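Local coordinates for peptide amidase (Stenotrophomonas maltophilia, PDB 1M22), which probably hydrolyses amide bonds, as a serine-dependent peptide amidase of the amidase signature family, at residues A[320-323]-A[324-328]; A[329-332]-A[333-337]. One frame throughout, in Å; residues are numbered along the deposited sequence.

Contact 1: A[320-323]-A[324-328]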
# COMPACT_ATOMS: atom_id res chain seq x y z
N GLU A 320 -1.20 4.14 -22.60
CA GLU A 320 -1.74 3.10 -23.48
C GLU A 320 -1.02 1.76 -23.32
O GLU A 320 -1.66 0.71 -23.24
CB GLU A 320 -1.66 3.57 -24.93
CG GLU A 320 -2.21 2.57 -25.94
CD GLU A 320 -2.33 3.16 -27.33
OE1 GLU A 320 -1.31 3.65 -27.87
OE2 GLU A 320 -3.44 3.13 -27.89
N ALA A 321 0.31 1.80 -23.27
CA ALA A 321 1.10 0.59 -23.12
C ALA A 321 0.79 -0.09 -21.78
O ALA A 321 0.71 -1.32 -21.70
CB ALA A 321 2.59 0.91 -23.21
N GLU A 322 0.62 0.72 -20.74
CA GLU A 322 0.32 0.18 -19.42
C GLU A 322 -1.03 -0.53 -19.42
O GLU A 322 -1.16 -1.63 -18.88
CB GLU A 322 0.33 1.29 -18.36
CG GLU A 322 -0.06 0.79 -16.98
CD GLU A 322 -0.16 1.90 -15.95
OE1 GLU A 322 -0.22 3.09 -16.35
OE2 GLU A 322 -0.20 1.58 -14.75
N ARG A 323 -2.03 0.10 -20.03
CA ARG A 323 -3.36 -0.49 -20.09
C ARG A 323 -3.26 -1.87 -20.73
O ARG A 323 -3.82 -2.84 -20.24
CB ARG A 323 -4.27 0.41 -20.93
CG ARG A 323 -5.71 -0.06 -21.09
CD ARG A 323 -6.51 0.96 -21.89
NE ARG A 323 -7.94 0.68 -21.92
CZ ARG A 323 -8.50 -0.35 -22.53
NH1 ARG A 323 -7.75 -1.23 -23.20
NH2 ARG A 323 -9.82 -0.51 -22.49
N THR A 324 -2.51 -1.94 -21.83
CA THR A 324 -2.33 -3.20 -22.54
C THR A 324 -1.63 -4.27 -21.71
O THR A 324 -2.13 -5.39 -21.60
CB THR A 324 -1.52 -2.97 -23.83
OG1 THR A 324 -2.26 -2.12 -24.72
CG2 THR A 324 -1.24 -4.29 -24.53
N LEU A 325 -0.50 -3.93 -21.11
CA LEU A 325 0.22 -4.94 -20.34
C LEU A 325 -0.57 -5.44 -19.13
O LEU A 325 -0.50 -6.62 -18.79
CB LEU A 325 1.60 -4.40 -19.91
CG LEU A 325 1.74 -3.40 -18.77
CD1 LEU A 325 1.83 -4.15 -17.44
CD2 LEU A 325 2.99 -2.57 -18.98
N LEU A 326 -1.34 -4.56 -18.50
CA LEU A 326 -2.14 -4.96 -17.35
C LEU A 326 -3.21 -5.98 -17.73
O LEU A 326 -3.44 -6.95 -17.00
CB LEU A 326 -2.80 -3.75 -16.69
CG LEU A 326 -1.86 -2.73 -16.03
CD1 LEU A 326 -2.68 -1.61 -15.40
CD2 LEU A 326 -1.02 -3.41 -14.97
N LEU A 327 -3.87 -5.77 -18.86
CA LEU A 327 -4.91 -6.70 -19.31
C LEU A 327 -4.34 -8.09 -19.56
O LEU A 327 -4.88 -9.08 -19.10
CB LEU A 327 -5.58 -6.17 -20.58
CG LEU A 327 -6.46 -4.92 -20.42
CD1 LEU A 327 -6.79 -4.34 -21.78
CD2 LEU A 327 -7.72 -5.28 -19.65
N TYR A 328 -3.22 -8.15 -20.28
CA TYR A 328 -2.59 -9.43 -20.58
C TYR A 328 -2.07 -10.13 -19.33
O TYR A 328 -2.30 -11.32 -19.13
CB TYR A 328 -1.43 -9.25 -21.56
CG TYR A 328 -1.83 -9.12 -23.01
CD1 TYR A 328 -2.38 -7.94 -23.50
CD2 TYR A 328 -1.64 -10.18 -23.90
CE1 TYR A 328 -2.73 -7.81 -24.85
CE2 TYR A 328 -1.99 -10.06 -25.24
CZ TYR A 328 -2.53 -8.88 -25.71
OH TYR A 328 -2.86 -8.75 -27.04
O HOH W 1 -4.21 0.15 -24.51
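E322 and L326, one helical turn apart, run side by side and point the same way: CG of E322 lies 3.9 Å from CD1 of L326, methylene against methyl. E322 is extended, with CG anti to its own N (chi1 176°), which carries the carboxylate past the leucine to Q221, whose NE2 is hydrogen-bonded to OE2. Glutamate suits this buried place because its stem is greasy while its head can take a polar partner; the carboxylate of D187 also comes close.

L325 and L326, apolar and buried, suit the inner side of this first half of helix 319-340 in the amidase fold: L325 packs on helix 383-407 and L326 on loop residues, about 10 Å from the side chain of the nucleophile S189.

Exposed R323 crosses buried L327, which faces helix 369-375. NH1 comes 3.6 Å from CD1 of L327, approaching obliquely, and the long arginine arm lets NH2 form a salt bridge with E373.

Backbone links follow the alpha-helical pattern. L325 N gives the shortest, 2.9 Å to A321 O. The carbonyl of E320 receives T324 N at 3.1 Å and also a proton from a water, 2.9 Å from E320 O, that is hydrogen-bonded to T324 OG1 as well. That one water thus bridges E320 O and T324 OG1 beside A388, a neighbour of T324, whereas the carboxylate of E322 takes a hydrogen bond from Q221.

Contact 2: A[329-332]-A[333-337]; sequences EFKA and GLERY
G333 N donates to E329 O at 2.7 Å, the shortest of four successive i to i+4 bonds, and L334 N follows with 2.8 Å to F330 O. E335 N and R336 N are satisfied in the same way by K331 O and A332 O, each pair 3.1 Å apart.

K331 NZ, E335 OE2 and the E329 carboxylate take partners outside the two segments. K331 and E335 have opposite charges, yet NZ of K331 stays 5.1 Å from OE1 of E335: fully extended, the lysine takes its ammonium to the carbonyl of D375, and E335 OE2 accepts from L348 N, at the start of helix 348-357. What meets is the aliphatic lysine stem, its CE 3.9 Å from E335 OE1. This is the second half of helix 319-340 in the amidase fold, where E329, buried, spends OE1 on S218 and OE2 on both S220 and Y385, three hydroxyls well matched to a carboxylate.

On the apolar side F330 and L334 stand side by side. L334 CB lies over one face of the ring, while L334 CD2 touches F330 CZ at 3.6 Å; both side chains also reach L348, which suits residues with no polar group to satisfy.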
# COMPACT_ATOMS: atom_id res chain seq x y z
N GLU A 329 -1.37 -9.38 -18.49
CA GLU A 329 -0.81 -9.97 -17.28
C GLU A 329 -1.86 -10.37 -16.26
O GLU A 329 -1.68 -11.33 -15.52
CB GLU A 329 0.23 -9.02 -16.68
CG GLU A 329 1.43 -8.82 -17.60
CD GLU A 329 2.55 -8.00 -17.00
OE1 GLU A 329 2.47 -7.67 -15.79
OE2 GLU A 329 3.51 -7.68 -17.73
N PHE A 330 -2.98 -9.65 -16.23
CA PHE A 330 -4.04 -9.97 -15.29
C PHE A 330 -4.64 -11.35 -15.60
O PHE A 330 -4.80 -12.17 -14.71
CB PHE A 330 -5.15 -8.91 -15.32
CG PHE A 330 -6.34 -9.23 -14.45
CD1 PHE A 330 -6.22 -9.25 -13.06
CD2 PHE A 330 -7.57 -9.54 -15.02
CE1 PHE A 330 -7.31 -9.57 -12.26
CE2 PHE A 330 -8.67 -9.86 -14.23
CZ PHE A 330 -8.54 -9.88 -12.84
N LYS A 331 -4.95 -11.60 -16.87
CA LYS A 331 -5.51 -12.90 -17.21
C LYS A 331 -4.51 -14.01 -16.91
O LYS A 331 -4.85 -15.00 -16.25
CB LYS A 331 -5.90 -12.97 -18.69
CG LYS A 331 -6.52 -14.32 -19.05
CD LYS A 331 -6.87 -14.41 -20.53
CE LYS A 331 -7.55 -15.74 -20.82
NZ LYS A 331 -7.95 -15.85 -22.25
N ALA A 332 -3.28 -13.85 -17.38
CA ALA A 332 -2.26 -14.86 -17.16
C ALA A 332 -1.98 -15.09 -15.68
O ALA A 332 -1.96 -16.22 -15.21
CB ALA A 332 -0.97 -14.46 -17.88
N GLY A 333 -1.77 -13.99 -14.95
CA GLY A 333 -1.48 -14.10 -13.53
C GLY A 333 -2.62 -14.63 -12.68
O GLY A 333 -2.40 -15.47 -11.80
N LEU A 334 -3.83 -14.15 -12.92
CA LEU A 334 -4.97 -14.60 -12.13
C LEU A 334 -5.23 -16.09 -12.33
O LEU A 334 -5.47 -16.81 -11.36
CB LEU A 334 -6.23 -13.81 -12.50
CG LEU A 334 -7.45 -14.16 -11.64
CD1 LEU A 334 -7.19 -13.76 -10.19
CD2 LEU A 334 -8.68 -13.46 -12.18
N GLU A 335 -5.17 -16.55 -13.57
CA GLU A 335 -5.41 -17.96 -13.82
C GLU A 335 -4.29 -18.81 -13.22
O GLU A 335 -4.55 -19.90 -12.72
CB GLU A 335 -5.59 -18.21 -15.33
CG GLU A 335 -6.72 -17.35 -15.91
CD GLU A 335 -7.26 -17.85 -17.24
OE1 GLU A 335 -6.45 -18.30 -18.08
OE2 GLU A 335 -8.49 -17.77 -17.45
N ARG A 336 -3.06 -18.32 -13.25
CA ARG A 336 -1.95 -19.06 -12.65
C ARG A 336 -2.19 -19.15 -11.14
O ARG A 336 -1.99 -20.20 -10.53
CB ARG A 336 -0.61 -18.38 -12.93
CG ARG A 336 0.59 -19.08 -12.28
CD ARG A 336 1.92 -18.54 -12.80
NE ARG A 336 2.17 -17.16 -12.39
CZ ARG A 336 2.54 -16.79 -11.17
NH1 ARG A 336 2.71 -17.71 -10.22
NH2 ARG A 336 2.74 -15.51 -10.89
N TYR A 337 -2.62 -18.04 -10.54
CA TYR A 337 -2.89 -18.01 -9.11
C TYR A 337 -4.00 -18.99 -8.74
O TYR A 337 -3.88 -19.74 -7.78
CB TYR A 337 -3.25 -16.58 -8.67
CG TYR A 337 -3.78 -16.48 -7.25
CD1 TYR A 337 -5.10 -16.82 -6.96
CD2 TYR A 337 -2.95 -16.08 -6.20
CE1 TYR A 337 -5.58 -16.78 -5.66
CE2 TYR A 337 -3.43 -16.03 -4.89
CZ TYR A 337 -4.75 -16.38 -4.63
OH TYR A 337 -5.25 -16.36 -3.35

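Overall arrangement
Contacts 1 and 2 are consecutive lengths of helix 319-340, their centres about 13 Å apart, and each has one buried side and one more open side. Both pack on helix 369-375, contact 1 through L327 and contact 2 through F330. Contact 1 also turns to helix 383-407 and includes a bridging water; contact 2 adds helix 348-357, met by an aromatic ring and a leucine. Buried carboxylates differ too: in 320-328 one glutamate meets an amide near an aspartate, while in 329-337 another is held by three hydroxyls. S218 touches or bonds with both contacts, and Y385 likewise, so the same neighbours join the two lengths to the rest of the fold.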